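Local coordinates for biuret hydrolase (Pseudomonas sp., PDB 6C62), which hydrolyses 1-carboxybiuret to urea-1,3-dicarboxylate and ammonia, a step of atrazine degradation, as a member of the amidase family, at residues Gly261-Asp266 with Gly398-Pro403; Ile374-Ile379 with Asp422-Gly427. One frame throughout, in Å; residues are numbered along the deposited sequence.

Interaction 1. Residues Gly261-Asp266 with Gly398-Pro403; sequences GGWFRD and GLLTQP
Trp263 and Phe264, side by side on the short helix 263-266 that follows strand 257-260 in the amidase fold, reach across to Leu399, Leu400 and Pro403 of the segment 398-403, which runs into a helix. Gly262 is the N-cap of helix 263-266. Trp263 has CG anti to the backbone N (chi1 173°), which sends the indole across to the other segment. There NE1 donates to Leu399 O at 2.8 Å, with an N-H...O angle of 147°. The acceptor lies almost in the indole plane, whereas the donor stands above the carbonyl plane of Leu399, tilted 39° out of it. Leu399 CD2 approaches the rim of the benzo part at Trp263 CZ2, 3.9 Å away, and the two side chains cross at about a right angle. Phe264 slides past Leu400 in the opposite direction, its CD1 3.9 Å from Leu400 CD2. One face of the phenyl ring carries Trp263 CD1, 3.7 Å above its centre, while its edge turns CE1 to Leu400 O at 3.3 Å. That oxygen also accepts a hydrogen bond from Gln429 of strand 426-432. A phenylalanine in place of Trp263 would probably leave the carbonyl of Leu399 without its indole donor and thin the packing on the leucine methyl. Outside the pair of segments, Trp263 touches Ala294, Glu295 and Arg298 of helix 294-312, and Phe264 touches Ala369 of strand 366-370. Pro403 CG closes the group, oblique to both rings, 3.7 Å from Trp263 NE1 and 4.1 Å from Phe264 CZ.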
loop_
_atom_site.group_PDB
_atom_site.type_symbol
_atom_site.label_atom_id
_atom_site.label_comp_id
_atom_site.label_asym_id
_atom_site.label_seq_id
_atom_site.Cartn_x
_atom_site.Cartn_y
_atom_site.Cartn_z
ATOM N N GLY A 261 -8.571 26.812 11.658
ATOM C CA GLY A 261 -8.311 27.133 13.036
ATOM C C GLY A 261 -7.640 25.986 13.737
ATOM O O GLY A 261 -7.010 25.123 13.090
ATOM N N GLY A 262 -7.819 25.960 15.051
ATOM C CA GLY A 262 -7.263 24.932 15.937
ATOM C C GLY A 262 -5.764 24.749 15.766
ATOM O O GLY A 262 -5.023 25.693 16.015
ATOM N N TRP A 263 -5.342 23.565 15.309
ATOM C CA TRP A 263 -3.919 23.248 15.085
ATOM C C TRP A 263 -3.206 24.354 14.290
ATOM O O TRP A 263 -2.076 24.732 14.603
ATOM C CB TRP A 263 -3.808 21.928 14.292
ATOM C CG TRP A 263 -2.431 21.573 13.856
ATOM C CD1 TRP A 263 -1.886 21.796 12.628
ATOM C CD2 TRP A 263 -1.432 20.920 14.625
ATOM N NE1 TRP A 263 -0.588 21.331 12.595
ATOM C CE2 TRP A 263 -0.290 20.792 13.812
ATOM C CE3 TRP A 263 -1.384 20.445 15.921
ATOM C CZ2 TRP A 263 0.896 20.194 14.271
ATOM C CZ3 TRP A 263 -0.218 19.833 16.365
ATOM C CH2 TRP A 263 0.915 19.744 15.556
ATOM N N PHE A 264 -3.882 24.857 13.271
ATOM C CA PHE A 264 -3.317 25.832 12.360
ATOM C C PHE A 264 -3.274 27.284 12.909
ATOM O O PHE A 264 -2.614 28.170 12.300
ATOM C CB PHE A 264 -4.043 25.779 11.038
ATOM C CG PHE A 264 -3.865 24.488 10.319
ATOM C CD1 PHE A 264 -2.761 24.295 9.482
ATOM C CD2 PHE A 264 -4.747 23.432 10.514
ATOM C CE1 PHE A 264 -2.601 23.083 8.832
ATOM C CE2 PHE A 264 -4.575 22.216 9.864
ATOM C CZ PHE A 264 -3.507 22.067 9.024
ATOM N N ARG A 265 -3.934 27.507 14.041
ATOM C CA ARG A 265 -3.754 28.750 14.817
ATOM C C ARG A 265 -2.800 28.588 15.985
ATOM O O ARG A 265 -1.893 29.447 16.209
ATOM C CB ARG A 265 -5.104 29.228 15.317
ATOM C CG ARG A 265 -4.997 30.618 15.926
ATOM C CD ARG A 265 -6.365 31.233 16.097
ATOM N NE ARG A 265 -6.298 32.489 16.859
ATOM C CZ ARG A 265 -5.894 33.659 16.347
ATOM N NH1 ARG A 265 -5.487 33.785 15.061
ATOM N NH2 ARG A 265 -5.929 34.734 17.125
ATOM N N ASP A 266 -2.976 27.502 16.732
ATOM C CA ASP A 266 -2.129 27.161 17.885
ATOM C C ASP A 266 -0.638 27.039 17.522
ATOM O O ASP A 266 0.220 27.317 18.374
ATOM C CB ASP A 266 -2.501 25.794 18.454
ATOM C CG ASP A 266 -3.932 25.723 19.047
ATOM O OD1 ASP A 266 -4.623 26.771 19.180
ATOM O OD2 ASP A 266 -4.391 24.547 19.275
ATOM N N GLY A 398 7.920 22.349 9.680
ATOM C CA GLY A 398 6.811 21.688 8.928
ATOM C C GLY A 398 5.533 21.397 9.686
ATOM O O GLY A 398 4.667 20.656 9.219
ATOM N N LEU A 399 5.398 21.957 10.875
ATOM C CA LEU A 399 4.193 21.721 11.689
ATOM C C LEU A 399 2.844 21.961 10.945
ATOM O O LEU A 399 1.865 21.245 11.166
ATOM C CB LEU A 399 4.250 22.634 12.954
ATOM C CG LEU A 399 5.146 22.179 14.119
ATOM C CD1 LEU A 399 5.283 23.292 15.150
ATOM C CD2 LEU A 399 4.658 20.924 14.813
ATOM N N LEU A 400 2.795 23.018 10.149
ATOM C CA LEU A 400 1.608 23.447 9.431
ATOM C C LEU A 400 1.460 22.817 8.025
ATOM O O LEU A 400 0.363 22.774 7.470
ATOM C CB LEU A 400 1.609 24.946 9.286
ATOM C CG LEU A 400 1.699 25.686 10.638
ATOM C CD1 LEU A 400 1.897 27.190 10.457
ATOM C CD2 LEU A 400 0.455 25.391 11.466
ATOM N N THR A 401 2.556 22.326 7.470
ATOM C CA THR A 401 2.557 21.731 6.130
ATOM C C THR A 401 2.228 20.230 6.174
ATOM O O THR A 401 1.543 19.698 5.284
ATOM C CB THR A 401 3.913 21.935 5.421
ATOM O OG1 THR A 401 4.992 21.585 6.291
ATOM C CG2 THR A 401 4.079 23.336 5.046
ATOM N N GLN A 402 2.748 19.559 7.185
ATOM C CA GLN A 402 2.748 18.108 7.258
ATOM C C GLN A 402 1.352 17.439 7.246
ATOM O O GLN A 402 1.175 16.448 6.565
ATOM C CB GLN A 402 3.614 17.637 8.448
ATOM C CG GLN A 402 3.935 16.150 8.414
ATOM C CD GLN A 402 5.195 15.754 9.168
ATOM O OE1 GLN A 402 5.646 16.492 10.034
ATOM N NE2 GLN A 402 5.837 14.651 8.777
ATOM N N PRO A 403 0.358 18.013 7.923
ATOM C CA PRO A 403 -1.004 17.386 7.852
ATOM C C PRO A 403 -1.621 17.437 6.446
ATOM O O PRO A 403 -2.388 16.555 6.080
ATOM C CB PRO A 403 -1.841 18.267 8.800
ATOM C CG PRO A 403 -0.836 18.980 9.707
ATOM C CD PRO A 403 0.387 19.157 8.854
#

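Interaction 2. Residues Ile374-Ile379 with Asp422-Gly427; sequences ISAPAI and DGMPIG
Pro425 O is gripped by a water and, in one of two conformers of Ser375, by the serine hydroxyl, where the loop after strand 366-370 passes the residues entering strand 426-432. The two strands are antiparallel neighbours in the central mixed sheet of the amidase fold, and the contact ties together the chain just beyond one and just before the other. In the conformer described, Ser375 OG donates to Pro425 O at 2.6 Å; the hydroxyl stands well above the carbonyl plane, 50° out of it. Because the serine has a second conformer, this grip may be partial. Asn421 ND2 bonds Met424 O and, in the same conformer, Ser375 OG, a second link from the approach to the strand. The water donates to Pro425 O at 2.7 Å and accepts from Ala376 N at 3.1 Å, so the next residue of the loop is linked to the same carbonyl. Apolar groups pack beside these bonds. Met424 CB lies 3.9 Å from Ser375 CB, and the methionine chain, bent at both chi2 and chi3, curls its terminal methyl back to the loop. Both Met424 and Ala376 also touch Asn139 of strand 135-139. Next to the serine, Ile426 CB lies 3.6 Å from Ser375 OG in this conformer. The isoleucine has CG1 anti to the backbone N (chi1 -157°), and CD1 reaches the loop backbone, 3.6 Å from Ile374 C. Ala272 and Ala275 of helix 270-283 also touch this isoleucine, joining the helix to the sheet. At the methionine end the contact finishes methyl to methyl, Met424 CE 4.0 Å from Ala376 CB.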
loop_
_atom_site.group_PDB
_atom_site.type_symbol
_atom_site.label_atom_id
_atom_site.label_comp_id
_atom_site.label_asym_id
_atom_site.label_seq_id
_atom_site.Cartn_x
_atom_site.Cartn_y
_atom_site.Cartn_z
ATOM N N ILE A 374 6.826 30.476 11.879
ATOM C CA ILE A 374 7.581 31.694 11.958
ATOM C C ILE A 374 8.363 31.916 10.627
ATOM O O ILE A 374 8.467 31.001 9.787
ATOM C CB ILE A 374 8.641 31.600 13.099
ATOM C CG1 ILE A 374 9.554 30.375 12.914
ATOM C CG2 ILE A 374 8.007 31.460 14.479
ATOM C CD1 ILE A 374 10.839 30.436 13.689
ATOM N N SER A 375 8.936 33.103 10.474
ATOM C CA SER A 375 9.862 33.399 9.375
ATOM C C SER A 375 11.245 32.805 9.638
ATOM O O SER A 375 11.490 32.261 10.721
ATOM C CB SER A 375 9.966 34.911 9.182
ATOM O OG SER A 375 8.756 35.360 8.623
ATOM N N ALA A 376 12.162 32.939 8.678
ATOM C CA ALA A 376 13.400 32.218 8.709
ATOM C C ALA A 376 14.237 32.464 9.979
ATOM O O ALA A 376 14.565 33.601 10.267
ATOM C CB ALA A 376 14.221 32.532 7.481
ATOM N N PRO A 377 14.554 31.394 10.743
ATOM C CA PRO A 377 15.459 31.556 11.855
ATOM C C PRO A 377 16.924 31.621 11.407
ATOM O O PRO A 377 17.233 31.380 10.192
ATOM C CB PRO A 377 15.174 30.331 12.693
ATOM C CG PRO A 377 14.740 29.307 11.734
ATOM C CD PRO A 377 13.893 30.072 10.767
ATOM N N ALA A 378 17.802 31.978 12.342
ATOM C CA ALA A 378 19.251 32.018 12.072
ATOM C C ALA A 378 19.760 30.624 11.698
ATOM O O ALA A 378 19.325 29.631 12.221
ATOM C CB ALA A 378 20.024 32.523 13.330
ATOM N N ILE A 379 20.729 30.591 10.803
ATOM C CA ILE A 379 21.482 29.404 10.536
ATOM C C ILE A 379 22.096 28.909 11.851
ATOM O O ILE A 379 22.602 29.694 12.589
ATOM C CB ILE A 379 22.573 29.687 9.500
ATOM C CG1 ILE A 379 21.927 29.766 8.110
ATOM C CG2 ILE A 379 23.702 28.627 9.543
ATOM C CD1 ILE A 379 22.756 30.498 7.084
ATOM N N ASP A 422 10.843 42.139 11.094
ATOM C CA ASP A 422 12.234 42.391 10.621
ATOM C C ASP A 422 12.386 42.379 9.086
ATOM O O ASP A 422 13.448 42.047 8.556
ATOM C CB ASP A 422 13.236 41.416 11.245
ATOM C CG ASP A 422 13.267 41.511 12.756
ATOM O OD1 ASP A 422 12.232 41.168 13.355
ATOM O OD2 ASP A 422 14.285 41.926 13.349
ATOM N N GLY A 423 11.323 42.745 8.386
ATOM C CA GLY A 423 11.303 42.708 6.926
ATOM C C GLY A 423 11.366 41.325 6.285
ATOM O O GLY A 423 11.590 41.253 5.086
ATOM N N MET A 424 11.168 40.237 7.047
ATOM C CA MET A 424 11.267 38.872 6.477
ATOM C C MET A 424 9.907 38.380 5.993
ATOM O O MET A 424 8.852 38.730 6.569
ATOM C CB MET A 424 11.883 37.893 7.474
ATOM C CG MET A 424 13.340 38.158 7.837
ATOM S SD MET A 424 14.455 38.064 6.428
ATOM C CE MET A 424 14.587 36.297 6.142
ATOM N N PRO A 425 9.901 37.575 4.919
ATOM C CA PRO A 425 8.594 37.113 4.438
ATOM C C PRO A 425 8.037 35.886 5.227
ATOM O O PRO A 425 8.741 35.249 6.009
ATOM C CB PRO A 425 8.879 36.731 2.985
ATOM C CG PRO A 425 10.262 36.230 3.034
ATOM C CD PRO A 425 10.998 37.072 4.091
ATOM N N ILE A 426 6.771 35.601 4.979
ATOM C CA ILE A 426 6.138 34.382 5.441
ATOM C C ILE A 426 5.043 34.020 4.464
ATOM O O ILE A 426 4.391 34.880 3.901
ATOM C CB ILE A 426 5.685 34.505 6.909
ATOM C CG1 ILE A 426 5.564 33.144 7.556
ATOM C CG2 ILE A 426 4.401 35.285 6.995
ATOM C CD1 ILE A 426 5.446 33.214 9.063
ATOM N N GLY A 427 4.892 32.730 4.176
ATOM C CA GLY A 427 3.977 32.296 3.157
ATOM C C GLY A 427 2.615 31.913 3.702
ATOM O O GLY A 427 2.475 31.576 4.905
HETATM O O HOH W 1 11.338 34.358 6.101
#

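Overall arrangement
Both contacts are largely buried and lie away from the annotated active-site residues. Their centres are about 17 Å apart and their nearest atoms about 6 Å, so they do not touch, although their segments alternate along the chain. Strands 366-370 and 426-432 connect them: the first supplies Ala369 and Pro370 beside interaction 1 and runs on into the loop of interaction 2, while the second begins in interaction 2 and carries Gln429 to interaction 1. Interaction 1 is an aromatic-aliphatic cluster with one direct indole bond, fastening a short helix to residues 398-403. Interaction 2 joins loop to strand entry through aliphatic and methionine side chains, a serine hydroxyl (one of two conformers) and a bridging water.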